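Local coordinates for protein L-Ribose isomerase (Acinetobacter, PDB 4Q0Q) that isomerises L-ribose to L-ribulose, an aldose-ketose interconversion that probably depends on the metal ion held in its beta-barrel, cupin-type fold, at residues Leu36-Thr41 / Asp103-Val108; Met65-Pro70 / Pro110-Pro115; Arg121-Tyr126 / Met193-Leu198; Tyr219-Thr224 / Pro235-Met240. All blocks are in the same frame, centred on the assembly; numbering follows the deposited sequence.

Contact 1. Residues Leu36-Thr41 / Asp103-Val108. With RUU (alpha-L-ribulofuranose), chain J; RUU (alpha-L-ribulofuranose), chain B; RUU (alpha-L-ribulofuranose), chain C.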
# COMPACT_ATOMS: atom_id res chain seq x y z
N LEU A 36 1.95 -1.59 5.60
CA LEU A 36 0.91 -2.39 4.97
C LEU A 36 -0.48 -1.96 5.41
O LEU A 36 -1.45 -2.69 5.21
CB LEU A 36 1.14 -3.87 5.25
CG LEU A 36 2.42 -4.42 4.60
CD1 LEU A 36 2.85 -5.71 5.27
CD2 LEU A 36 2.19 -4.62 3.10
N ARG A 37 -0.55 -0.78 6.01
CA ARG A 37 -1.81 -0.19 6.47
C ARG A 37 -2.56 -0.90 7.60
O ARG A 37 -3.77 -0.72 7.74
CB ARG A 37 -2.76 0.01 5.29
CG ARG A 37 -2.24 0.95 4.20
CD ARG A 37 -3.27 1.09 3.07
NE ARG A 37 -2.81 1.93 1.96
CZ ARG A 37 -2.73 3.26 1.98
NH1 ARG A 37 -3.09 3.93 3.07
NH2 ARG A 37 -2.31 3.91 0.91
N TYR A 38 -1.87 -1.71 8.40
CA TYR A 38 -2.57 -2.35 9.51
C TYR A 38 -2.58 -1.31 10.63
O TYR A 38 -1.57 -0.67 10.90
CB TYR A 38 -1.84 -3.60 9.99
CG TYR A 38 -2.70 -4.46 10.89
CD1 TYR A 38 -3.70 -5.29 10.35
CD2 TYR A 38 -2.55 -4.42 12.27
CE1 TYR A 38 -4.51 -6.06 11.18
CE2 TYR A 38 -3.36 -5.19 13.11
CZ TYR A 38 -4.34 -6.01 12.56
OH TYR A 38 -5.12 -6.78 13.39
N PRO A 39 -3.73 -1.13 11.29
CA PRO A 39 -3.86 -0.15 12.38
C PRO A 39 -3.16 -0.53 13.68
O PRO A 39 -3.79 -1.04 14.61
CB PRO A 39 -5.36 -0.03 12.55
CG PRO A 39 -5.82 -1.45 12.29
CD PRO A 39 -5.01 -1.83 11.07
N ILE A 40 -1.85 -0.29 13.74
CA ILE A 40 -1.09 -0.61 14.94
C ILE A 40 -0.99 0.62 15.83
O ILE A 40 -0.45 1.65 15.42
CB ILE A 40 0.33 -1.12 14.60
CG1 ILE A 40 0.24 -2.45 13.85
CG2 ILE A 40 1.15 -1.30 15.88
CD1 ILE A 40 1.55 -2.96 13.32
N THR A 41 -1.55 0.52 17.03
CA THR A 41 -1.51 1.62 17.99
C THR A 41 -0.34 1.39 18.94
O THR A 41 0.27 0.33 18.93
CB THR A 41 -2.83 1.72 18.79
OG1 THR A 41 -3.06 0.50 19.49
CG2 THR A 41 -4.01 1.99 17.86
N ASP A 103 -8.94 -9.66 15.83
CA ASP A 103 -8.22 -9.26 14.62
C ASP A 103 -6.77 -9.01 15.02
O ASP A 103 -6.50 -8.30 15.99
CB ASP A 103 -8.82 -7.96 14.06
CG ASP A 103 -8.42 -7.70 12.61
OD1 ASP A 103 -7.24 -7.87 12.27
OD2 ASP A 103 -9.31 -7.31 11.81
N LYS A 104 -5.82 -9.60 14.30
CA LYS A 104 -4.43 -9.40 14.62
C LYS A 104 -3.54 -9.60 13.41
O LYS A 104 -3.91 -10.29 12.46
CB LYS A 104 -3.99 -10.35 15.75
CG LYS A 104 -3.82 -11.80 15.33
CD LYS A 104 -4.78 -12.72 16.08
CE LYS A 104 -6.23 -12.42 15.73
NZ LYS A 104 -7.20 -13.34 16.40
N LEU A 105 -2.38 -8.96 13.44
CA LEU A 105 -1.42 -9.08 12.36
C LEU A 105 -0.32 -10.00 12.88
O LEU A 105 0.21 -9.79 13.98
CB LEU A 105 -0.83 -7.72 12.02
CG LEU A 105 -0.01 -7.71 10.73
CD1 LEU A 105 -0.95 -7.97 9.55
CD2 LEU A 105 0.72 -6.37 10.57
N MET A 106 0.02 -11.03 12.10
CA MET A 106 1.05 -11.96 12.52
C MET A 106 2.24 -11.87 11.57
O MET A 106 2.08 -11.85 10.35
CB MET A 106 0.48 -13.39 12.55
CG MET A 106 -0.74 -13.52 13.46
SD MET A 106 -1.34 -15.22 13.70
CE MET A 106 -1.93 -15.60 12.06
N ILE A 107 3.43 -11.77 12.15
CA ILE A 107 4.63 -11.67 11.34
C ILE A 107 5.60 -12.79 11.71
O ILE A 107 6.01 -12.92 12.86
CB ILE A 107 5.30 -10.29 11.53
CG1 ILE A 107 4.29 -9.19 11.18
CG2 ILE A 107 6.55 -10.18 10.63
CD1 ILE A 107 4.83 -7.79 11.28
N VAL A 108 5.93 -13.59 10.70
CA VAL A 108 6.81 -14.73 10.85
C VAL A 108 7.99 -14.61 9.89
O VAL A 108 7.81 -14.44 8.68
CB VAL A 108 6.04 -16.04 10.55
CG1 VAL A 108 6.96 -17.25 10.65
CG2 VAL A 108 4.87 -16.17 11.52
C1 RUU J . 0.02 3.55 7.19
O1 RUU J . -0.03 4.76 6.44
C2 RUU J . -1.10 3.48 8.21
O2 RUU J . -2.36 3.68 7.58
C3 RUU J . -0.93 4.47 9.36
O3 RUU J . -2.16 5.12 9.63
C4 RUU J . -0.52 3.63 10.57
O4 RUU J . -1.28 4.01 11.71
C5 RUU J . -0.84 2.19 10.19
O5 RUU J . -1.08 2.16 8.78
C1 RUU B . -2.11 7.72 0.56
O1 RUU B . -2.23 7.44 1.94
C2 RUU B . -1.20 8.90 0.30
O2 RUU B . 0.06 8.70 0.93
C3 RUU B . -1.80 10.23 0.75
O3 RUU B . -0.82 10.99 1.44
C4 RUU B . -2.19 10.96 -0.54
O4 RUU B . -1.74 12.31 -0.49
C5 RUU B . -1.46 10.22 -1.66
O5 RUU B . -0.99 8.98 -1.12
C1 RUU C . -2.71 -18.56 15.10
O1 RUU C . -2.96 -19.92 14.76
C2 RUU C . -2.68 -18.38 16.60
O2 RUU C . -3.90 -18.83 17.18
C3 RUU C . -2.40 -16.96 17.08
O3 RUU C . -3.61 -16.27 17.31
C4 RUU C . -1.68 -17.21 18.41
O4 RUU C . -2.64 -17.44 19.42
C5 RUU C . -0.91 -18.50 18.16
O5 RUU C . -1.62 -19.19 17.12
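The hydroxyl of Y38 and the carboxylate of D103 make the polar link of this contact: Y38 OH donates to D103 OD1 at 2.6 Å, reaching the oxygen from above the carboxylate plane, 41° out of it. The same hydroxyl is also hydrogen-bonded to S79, so a buried phenol that would otherwise cost desolvation energy is well satisfied. D103 OD2, in turn, forms a salt bridge with K190 of the second subunit, which gives this buried acid an opposite charge from across the subunit interface.

The apolar part is a CH-pi contact. L105 CB lies 3.7 Å from the centroid of the Y38 ring and almost on its normal, with the leucine methyls near the CB end of the ring; P39 CD lies on the opposite face, toward its rim. With CG of Y38 anti to the backbone N (chi1 -166°), the ring slants across the strand, one face on L105, and its hydroxyl ends at D103. I40 CD1 adds a looser touch on L105 CD2.

R37, with positive phi, ends helix 19-35 in a Schellman motif, and the chain after it is laid against strand 101-108. That strand runs between strands 73-82 and 211-217: V212 touches L105, R214 touches Y38 and F77 touches I40.

Contact 2. Residues Met65-Pro70 / Pro110-Pro115. With RUU (alpha-L-ribulofuranose), chain G.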
# COMPACT_ATOMS: atom_id res chain seq x y z
N MET A 65 16.86 -13.50 13.17
CA MET A 65 15.64 -13.74 12.42
C MET A 65 15.78 -13.82 10.90
O MET A 65 14.81 -14.08 10.20
CB MET A 65 14.60 -12.67 12.77
CG MET A 65 14.02 -12.80 14.17
SD MET A 65 13.05 -14.32 14.41
CE MET A 65 14.12 -15.19 15.53
N TRP A 66 16.99 -13.61 10.38
CA TRP A 66 17.17 -13.70 8.94
C TRP A 66 18.11 -14.85 8.55
O TRP A 66 18.58 -14.93 7.41
CB TRP A 66 17.68 -12.37 8.37
CG TRP A 66 16.59 -11.32 8.28
CD1 TRP A 66 16.29 -10.36 9.21
CD2 TRP A 66 15.64 -11.16 7.22
NE1 TRP A 66 15.21 -9.61 8.79
CE2 TRP A 66 14.79 -10.08 7.57
CE3 TRP A 66 15.42 -11.83 6.00
CZ2 TRP A 66 13.74 -9.66 6.75
CZ3 TRP A 66 14.37 -11.40 5.19
CH2 TRP A 66 13.55 -10.33 5.56
N SER A 67 18.35 -15.75 9.50
CA SER A 67 19.21 -16.91 9.26
C SER A 67 18.50 -17.98 8.45
O SER A 67 19.13 -18.74 7.73
CB SER A 67 19.67 -17.51 10.59
OG SER A 67 18.58 -18.10 11.29
N GLY A 68 17.17 -18.04 8.57
CA GLY A 68 16.41 -19.03 7.83
C GLY A 68 16.26 -20.33 8.60
O GLY A 68 15.62 -21.28 8.14
N GLU A 69 16.85 -20.39 9.79
CA GLU A 69 16.79 -21.59 10.62
C GLU A 69 15.40 -21.83 11.20
O GLU A 69 14.67 -20.88 11.51
CB GLU A 69 17.82 -21.48 11.75
CG GLU A 69 19.22 -21.18 11.24
CD GLU A 69 20.22 -20.92 12.35
OE1 GLU A 69 19.87 -20.21 13.32
OE2 GLU A 69 21.36 -21.41 12.25
N PRO A 70 15.00 -23.10 11.33
CA PRO A 70 13.68 -23.45 11.87
C PRO A 70 13.56 -23.31 13.39
O PRO A 70 14.15 -24.08 14.16
CB PRO A 70 13.50 -24.90 11.42
CG PRO A 70 14.91 -25.45 11.49
CD PRO A 70 15.73 -24.31 10.90
N PRO A 110 11.54 -15.79 7.83
CA PRO A 110 11.94 -16.94 7.02
C PRO A 110 12.34 -18.18 7.81
O PRO A 110 13.25 -18.14 8.64
CB PRO A 110 13.08 -16.38 6.17
CG PRO A 110 12.72 -14.93 6.04
CD PRO A 110 12.28 -14.59 7.43
N GLY A 111 11.63 -19.27 7.55
CA GLY A 111 11.90 -20.53 8.23
C GLY A 111 11.29 -20.70 9.61
O GLY A 111 11.25 -21.82 10.13
N LYS A 112 10.83 -19.62 10.22
CA LYS A 112 10.25 -19.70 11.56
C LYS A 112 8.80 -20.19 11.55
O LYS A 112 8.09 -20.07 10.54
CB LYS A 112 10.37 -18.34 12.26
CG LYS A 112 11.80 -17.75 12.24
CD LYS A 112 12.75 -18.48 13.17
CE LYS A 112 14.14 -17.83 13.22
NZ LYS A 112 15.02 -18.13 12.06
N PHE A 113 8.36 -20.73 12.68
CA PHE A 113 7.01 -21.29 12.80
C PHE A 113 6.12 -20.76 13.91
O PHE A 113 6.59 -20.30 14.95
CB PHE A 113 7.05 -22.81 13.08
CG PHE A 113 7.69 -23.64 12.01
CD1 PHE A 113 9.07 -23.65 11.83
CD2 PHE A 113 6.90 -24.48 11.23
CE1 PHE A 113 9.65 -24.49 10.89
CE2 PHE A 113 7.48 -25.33 10.28
CZ PHE A 113 8.85 -25.33 10.11
N CYS A 114 4.82 -20.86 13.65
CA CYS A 114 3.81 -20.62 14.66
C CYS A 114 3.61 -22.13 14.85
O CYS A 114 3.09 -22.81 13.96
CB CYS A 114 2.54 -20.01 14.08
SG CYS A 114 1.23 -19.92 15.32
N PRO A 115 4.05 -22.69 15.99
CA PRO A 115 3.97 -24.11 16.34
C PRO A 115 2.61 -24.81 16.46
O PRO A 115 1.59 -24.19 16.72
CB PRO A 115 4.75 -24.17 17.65
CG PRO A 115 4.31 -22.90 18.31
CD PRO A 115 4.43 -21.89 17.18
C1 RUU G . 23.24 -14.23 6.70
O1 RUU G . 22.41 -15.13 5.98
C2 RUU G . 23.01 -14.34 8.20
O2 RUU G . 22.02 -13.42 8.61
C3 RUU G . 24.28 -14.14 9.01
O3 RUU G . 24.28 -12.84 9.58
C4 RUU G . 24.21 -15.20 10.12
O4 RUU G . 23.76 -14.60 11.33
C5 RUU G . 23.18 -16.22 9.64
O5 RUU G . 22.54 -15.67 8.48
O HOH W 1 17.48 -18.28 13.65
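K112 reaches across to the carbonyl of E69, joining the loop after helix 60-63 to the turn that leads into strand 113-118 of the five-stranded antiparallel sheet. Its chain leaves with CG beside the backbone N (chi1 -52°) and bends at chi2 and again at chi4, which brings the ammonium to E69 O at 2.8 Å, in the carbonyl plane and on a lone pair. A water at 2.9 Å from K112 NZ bridges the ammonium to S67 OG. A long flexible lysine suits this place because its CE can lie against M65 CE (3.5 Å) while the amine goes on to the carbonyl; the methionine is bent at both chi2 and chi3.

S67 OG sits between its backbone N and carbonyl carbon (chi1 68°), where it accepts from the N-H of E69 in an ST turn and is also hydrogen-bonded to G64 O. G68 and G111 have positive phi, where a CB would press on the preceding carbonyl O, and at G111 it would also collide with G68 O; hence glycine suits both places. P110 lays CD over one face of the W66 indole, its CG 4.0 Å from W66 CZ3, and W66 NE1 is hydrogen-bonded to E28 of the fourth subunit. At the other end P70 CB meets the edge of the F113 ring, 3.9 Å from CE1.

Contact 3. Residues Arg121-Tyr126 / Met193-Leu198. With CO (cobalt (II) ion), chain D; RUU (alpha-L-ribulofuranose), chain C.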
# COMPACT_ATOMS: atom_id res chain seq x y z
N ARG A 121 -12.28 -23.60 21.49
CA ARG A 121 -13.35 -22.64 21.22
C ARG A 121 -13.14 -21.73 20.01
O ARG A 121 -14.09 -21.39 19.30
CB ARG A 121 -13.58 -21.78 22.46
CG ARG A 121 -13.61 -22.57 23.76
CD ARG A 121 -13.48 -21.65 24.96
NE ARG A 121 -13.50 -22.38 26.23
CZ ARG A 121 -12.56 -23.22 26.65
NH1 ARG A 121 -11.49 -23.45 25.90
NH2 ARG A 121 -12.68 -23.82 27.82
N LYS A 122 -11.89 -21.33 19.78
CA LYS A 122 -11.55 -20.40 18.71
C LYS A 122 -11.40 -20.91 17.28
O LYS A 122 -10.59 -21.79 17.00
CB LYS A 122 -10.27 -19.64 19.09
CG LYS A 122 -9.86 -18.56 18.10
CD LYS A 122 -8.66 -17.75 18.58
CE LYS A 122 -7.35 -18.27 17.98
NZ LYS A 122 -6.16 -17.55 18.55
N THR A 123 -12.18 -20.32 16.38
CA THR A 123 -12.09 -20.63 14.95
C THR A 123 -11.39 -19.40 14.33
O THR A 123 -11.71 -18.26 14.67
CB THR A 123 -13.49 -20.82 14.33
OG1 THR A 123 -14.00 -22.11 14.68
CG2 THR A 123 -13.42 -20.70 12.80
N GLU A 124 -10.42 -19.64 13.45
CA GLU A 124 -9.69 -18.55 12.82
C GLU A 124 -9.72 -18.60 11.29
O GLU A 124 -10.14 -19.59 10.70
CB GLU A 124 -8.22 -18.54 13.30
CG GLU A 124 -7.68 -19.88 13.77
CD GLU A 124 -6.23 -19.84 14.29
OE1 GLU A 124 -5.29 -19.80 13.47
OE2 GLU A 124 -6.05 -19.84 15.52
N SER A 125 -9.30 -17.50 10.67
CA SER A 125 -9.24 -17.40 9.21
C SER A 125 -7.96 -16.64 8.89
O SER A 125 -7.52 -15.81 9.68
CB SER A 125 -10.45 -16.65 8.66
OG SER A 125 -10.42 -15.28 9.02
N TYR A 126 -7.38 -16.90 7.72
CA TYR A 126 -6.14 -16.24 7.31
C TYR A 126 -6.23 -15.46 6.01
O TYR A 126 -6.89 -15.87 5.05
CB TYR A 126 -5.01 -17.26 7.16
CG TYR A 126 -4.93 -18.28 8.27
CD1 TYR A 126 -4.91 -17.88 9.60
CD2 TYR A 126 -4.88 -19.64 7.98
CE1 TYR A 126 -4.85 -18.83 10.63
CE2 TYR A 126 -4.81 -20.59 8.99
CZ TYR A 126 -4.80 -20.18 10.32
OH TYR A 126 -4.73 -21.12 11.32
N MET A 193 -9.78 -21.95 9.53
CA MET A 193 -9.22 -23.00 10.36
C MET A 193 -10.22 -23.20 11.50
O MET A 193 -10.23 -22.44 12.47
CB MET A 193 -7.85 -22.61 10.92
CG MET A 193 -7.16 -23.70 11.75
SD MET A 193 -6.86 -25.27 10.86
CE MET A 193 -5.71 -24.75 9.61
N HIS A 194 -11.07 -24.21 11.36
CA HIS A 194 -12.09 -24.48 12.37
C HIS A 194 -11.48 -24.86 13.71
O HIS A 194 -10.38 -25.42 13.77
CB HIS A 194 -13.02 -25.60 11.91
CG HIS A 194 -13.94 -25.19 10.80
ND1 HIS A 194 -14.84 -24.15 10.92
CD2 HIS A 194 -14.09 -25.68 9.55
CE1 HIS A 194 -15.50 -24.02 9.78
NE2 HIS A 194 -15.07 -24.93 8.93
N ARG A 195 -12.20 -24.53 14.77
CA ARG A 195 -11.79 -24.84 16.12
C ARG A 195 -11.65 -26.36 16.22
O ARG A 195 -12.27 -27.10 15.46
CB ARG A 195 -12.84 -24.35 17.12
CG ARG A 195 -14.24 -24.91 16.86
CD ARG A 195 -15.23 -24.45 17.91
NE ARG A 195 -15.52 -23.02 17.84
CZ ARG A 195 -16.48 -22.50 17.09
NH1 ARG A 195 -17.26 -23.28 16.36
NH2 ARG A 195 -16.68 -21.18 17.10
N LYS A 196 -10.82 -26.81 17.15
CA LYS A 196 -10.57 -28.23 17.38
C LYS A 196 -9.73 -28.91 16.31
O LYS A 196 -9.65 -30.14 16.27
CB LYS A 196 -11.89 -28.99 17.59
CG LYS A 196 -12.61 -28.59 18.87
CD LYS A 196 -13.88 -29.41 19.09
CE LYS A 196 -14.54 -29.06 20.41
NZ LYS A 196 -15.05 -27.67 20.42
N HIS A 197 -9.08 -28.12 15.46
CA HIS A 197 -8.21 -28.68 14.43
C HIS A 197 -6.79 -28.29 14.74
O HIS A 197 -6.51 -27.12 15.02
CB HIS A 197 -8.57 -28.14 13.05
CG HIS A 197 -9.79 -28.78 12.46
ND1 HIS A 197 -9.73 -29.93 11.70
CD2 HIS A 197 -11.10 -28.44 12.54
CE1 HIS A 197 -10.96 -30.28 11.34
NE2 HIS A 197 -11.80 -29.39 11.84
N LEU A 198 -5.88 -29.25 14.71
CA LEU A 198 -4.48 -28.96 14.96
C LEU A 198 -3.96 -28.16 13.78
O LEU A 198 -4.27 -28.47 12.63
CB LEU A 198 -3.67 -30.25 15.09
CG LEU A 198 -3.79 -31.05 16.38
CD1 LEU A 198 -3.14 -32.41 16.20
CD2 LEU A 198 -3.15 -30.28 17.53
CO CO D . -4.37 -20.91 16.30
C1 RUU C . -2.71 -18.56 15.10
O1 RUU C . -2.96 -19.92 14.76
C2 RUU C . -2.68 -18.38 16.60
O2 RUU C . -3.90 -18.83 17.18
C3 RUU C . -2.40 -16.96 17.08
O3 RUU C . -3.61 -16.27 17.31
C4 RUU C . -1.68 -17.21 18.41
O4 RUU C . -2.64 -17.44 19.42
C5 RUU C . -0.91 -18.50 18.16
O5 RUU C . -1.62 -19.19 17.12
O HOH W 2 -8.90 -22.88 15.13
O HOH W 3 -15.91 -23.32 13.32
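R121 O takes the N-H of R195 NE at 2.6 Å in an almost straight bond, 177° at the hydrogen. The carbonyl oxygen lies in the guanidinium plane, while NE stands well above the plane of the peptide carbonyl. T123 OG1 lies over the centre of one face of the guanidinium, and NH1 is hydrogen-bonded to A84 O and D86 O of the second subunit. An arginine suits a site where carbonyls from two chains must be gathered at once.

T123 OG1 does double work. It accepts from the backbone N of R195 at 3.0 Å, and a water links it to H194 ND1, whose NE2 binds S153. Beyond it the backbones pair as a sheet edge: E124 and M193 form an antiparallel hydrogen-bonded pair, with M193 N to E124 O at 2.7 Å. Their side chains run side by side on one face, where M193 CB also packs at 3.5 Å against Y126 OH.

That face carries the metal site. E124 OE2 binds the cobalt ion at 2.1 Å, with H117, H119 and H199, and alpha-L-ribulofuranose supplies O1 and O2. Y126 OH donates to E124 OE1 at 2.6 Å on the anti side but 32° out of the carboxylate plane; with the metal bond at OE2 this limits the rotation of the carboxylate. K122 NZ donates to O2 of the same sugar at 2.9 Å and also to its O3. Three histidines and a glutamate are the classic cupin metal set; chelation of this closed ketose through O1 and O2 suggests how the metal could polarise an open-chain sugar.

Contact 4. Residues Tyr219-Thr224 / Pro235-Met240. With RUU (alpha-L-ribulofuranose), chain C; RUU (alpha-L-ribulofuranose), chain E.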
# COMPACT_ATOMS: atom_id res chain seq x y z
N TYR A 219 -13.09 -14.92 19.59
CA TYR A 219 -12.34 -14.47 20.76
C TYR A 219 -11.13 -15.32 21.16
O TYR A 219 -11.19 -16.54 21.17
CB TYR A 219 -13.28 -14.34 21.96
CG TYR A 219 -12.70 -13.53 23.08
CD1 TYR A 219 -12.72 -12.13 23.04
CD2 TYR A 219 -12.15 -14.14 24.21
CE1 TYR A 219 -12.21 -11.37 24.09
CE2 TYR A 219 -11.64 -13.39 25.26
CZ TYR A 219 -11.67 -12.00 25.19
OH TYR A 219 -11.20 -11.25 26.24
N SER A 220 -10.04 -14.64 21.51
CA SER A 220 -8.82 -15.32 21.91
C SER A 220 -8.64 -15.31 23.43
O SER A 220 -8.39 -14.27 24.03
CB SER A 220 -7.63 -14.66 21.22
OG SER A 220 -6.43 -15.36 21.49
N HIS A 221 -8.81 -16.47 24.06
CA HIS A 221 -8.67 -16.61 25.51
C HIS A 221 -7.20 -16.92 25.81
O HIS A 221 -6.80 -18.08 25.82
CB HIS A 221 -9.54 -17.77 26.02
CG HIS A 221 -10.99 -17.63 25.68
ND1 HIS A 221 -11.85 -16.83 26.41
CD2 HIS A 221 -11.73 -18.17 24.69
CE1 HIS A 221 -13.05 -16.89 25.87
NE2 HIS A 221 -13.01 -17.69 24.82
N GLU A 222 -6.40 -15.88 26.04
CA GLU A 222 -4.98 -16.05 26.31
C GLU A 222 -4.48 -15.20 27.47
O GLU A 222 -4.30 -13.99 27.33
CB GLU A 222 -4.16 -15.70 25.06
CG GLU A 222 -4.51 -16.51 23.82
CD GLU A 222 -3.72 -16.08 22.60
OE1 GLU A 222 -3.89 -14.92 22.15
OE2 GLU A 222 -2.92 -16.89 22.08
N PRO A 223 -4.26 -15.82 28.64
CA PRO A 223 -3.78 -15.08 29.82
C PRO A 223 -2.31 -14.67 29.67
O PRO A 223 -1.45 -15.15 30.41
CB PRO A 223 -3.99 -16.07 30.96
CG PRO A 223 -5.12 -16.94 30.47
CD PRO A 223 -4.73 -17.16 29.03
N THR A 224 -2.03 -13.77 28.73
CA THR A 224 -0.67 -13.31 28.49
C THR A 224 -0.26 -12.24 29.49
O THR A 224 -1.07 -11.75 30.28
CB THR A 224 -0.50 -12.73 27.07
OG1 THR A 224 -1.29 -11.55 26.94
CG2 THR A 224 -0.93 -13.75 26.02
N PRO A 235 -17.72 -14.74 34.28
CA PRO A 235 -16.93 -15.45 35.30
C PRO A 235 -15.92 -16.47 34.79
O PRO A 235 -14.72 -16.32 35.00
CB PRO A 235 -18.01 -16.08 36.17
CG PRO A 235 -19.05 -15.01 36.19
CD PRO A 235 -19.12 -14.59 34.73
N SER A 236 -16.42 -17.51 34.12
CA SER A 236 -15.59 -18.58 33.59
C SER A 236 -14.40 -18.11 32.74
O SER A 236 -13.31 -18.67 32.82
CB SER A 236 -16.44 -19.55 32.78
OG SER A 236 -17.08 -18.90 31.70
N TRP A 237 -14.63 -17.09 31.93
CA TRP A 237 -13.58 -16.57 31.05
C TRP A 237 -12.28 -16.22 31.76
O TRP A 237 -11.19 -16.45 31.23
CB TRP A 237 -14.09 -15.33 30.33
CG TRP A 237 -15.17 -15.62 29.32
CD1 TRP A 237 -16.20 -16.50 29.45
CD2 TRP A 237 -15.34 -14.97 28.06
NE1 TRP A 237 -17.01 -16.45 28.34
CE2 TRP A 237 -16.50 -15.52 27.47
CE3 TRP A 237 -14.63 -13.99 27.36
CZ2 TRP A 237 -16.97 -15.11 26.22
CZ3 TRP A 237 -15.09 -13.58 26.12
CH2 TRP A 237 -16.26 -14.14 25.56
N LEU A 238 -12.39 -15.67 32.97
CA LEU A 238 -11.24 -15.26 33.76
C LEU A 238 -10.17 -16.35 33.92
O LEU A 238 -10.40 -17.36 34.58
CB LEU A 238 -11.70 -14.78 35.14
CG LEU A 238 -10.65 -14.21 36.10
CD1 LEU A 238 -9.97 -13.01 35.48
CD2 LEU A 238 -11.33 -13.81 37.40
N GLY A 239 -9.01 -16.13 33.31
CA GLY A 239 -7.93 -17.09 33.40
C GLY A 239 -7.98 -18.20 32.37
O GLY A 239 -7.05 -19.00 32.27
N MET A 240 -9.06 -18.25 31.61
CA MET A 240 -9.23 -19.28 30.59
C MET A 240 -8.13 -19.18 29.53
O MET A 240 -7.84 -18.10 29.02
CB MET A 240 -10.60 -19.13 29.93
CG MET A 240 -11.00 -20.27 29.02
SD MET A 240 -12.48 -19.87 28.07
CE MET A 240 -13.73 -19.91 29.36
C1 RUU C . -2.71 -18.56 15.10
O1 RUU C . -2.96 -19.92 14.76
C2 RUU C . -2.68 -18.38 16.60
O2 RUU C . -3.90 -18.83 17.18
C3 RUU C . -2.40 -16.96 17.08
O3 RUU C . -3.61 -16.27 17.31
C4 RUU C . -1.68 -17.21 18.41
O4 RUU C . -2.64 -17.44 19.42
C5 RUU C . -0.91 -18.50 18.16
O5 RUU C . -1.62 -19.19 17.12
C1 RUU E . -0.61 -8.06 20.57
O1 RUU E . -0.25 -6.69 20.65
C2 RUU E . -0.22 -8.82 21.83
O2 RUU E . 1.09 -9.33 21.72
C3 RUU E . -1.18 -9.95 22.18
O3 RUU E . -0.58 -11.20 21.88
C4 RUU E . -1.40 -9.83 23.69
O4 RUU E . -0.52 -10.72 24.37
C5 RUU E . -1.02 -8.39 24.03
O5 RUU E . -0.25 -7.89 22.93
O HOH W 4 -10.83 -15.47 28.71
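Y219 opens the segment by offering one ring face to W237: CZ3 of the indole lies above it, toward the rim, 3.6 Å from Y219 CD2, with the two ring planes oblique at 46°. S220 takes no part in the cluster; its OG donates to E222 OE1.

H221 is the hub. Its imidazole points CE1 at the face of the six-membered ring of W237, an edge-to-face pair with planes 80° apart, and CE1 lies 3.6 Å from W237 CE3. M240 SD covers one face of the imidazole, 3.6 Å from its centroid, while Y219 CD2 lies on the opposite one. The thioether reaches that face because CG of M240 is anti to the backbone N (chi1 -170°). NE2 pairs with E97 O, and a water joins ND1 to W237 O. Such a ring fits a buried position where its faces meet apolar groups and both nitrogens find partners.

E222 OE2 accepts from O4 of the metal-bound ribulofuranose at 2.7 Å, and also forms a salt bridge with R254 and a hydrogen bond with N243. P223, centre of an inverse gamma turn, sets CD 3.2 Å from M240 O. T224 OG1 is hydrogen-bonded to O4 of a second ribulofuranose at 2.8 Å. The result is an aromatic cluster backed by the W237-M240 type II turn, behind a sugar-binding loop of the active site.

How the contacts relate
Contacts 1, 2 and 3 are buried, whereas contact 4 is only partly so and reaches the surface through its turn. Contacts 1 and 3 belong to the six-stranded sheet, on strands 101-108 and 124-130, and both meet the second subunit; contact 2 sits at the start of strand 113-118, on the opposite side of the chain's centre from contacts 3 and 4. Contact 1 touches contact 2 where V108 packs on F113. Contacts 3 and 4 meet through R121 with M240 and H221, and bond to one sugar, by lysine at O2 and O3 and by glutamate at O4; contact 1 also reaches it through M106. Chemistry follows place: ring-on-leucine packing in 1, lysine-to-carbonyl bonding in 2, metal ligation in 3, aromatic-sulfur packing in 4.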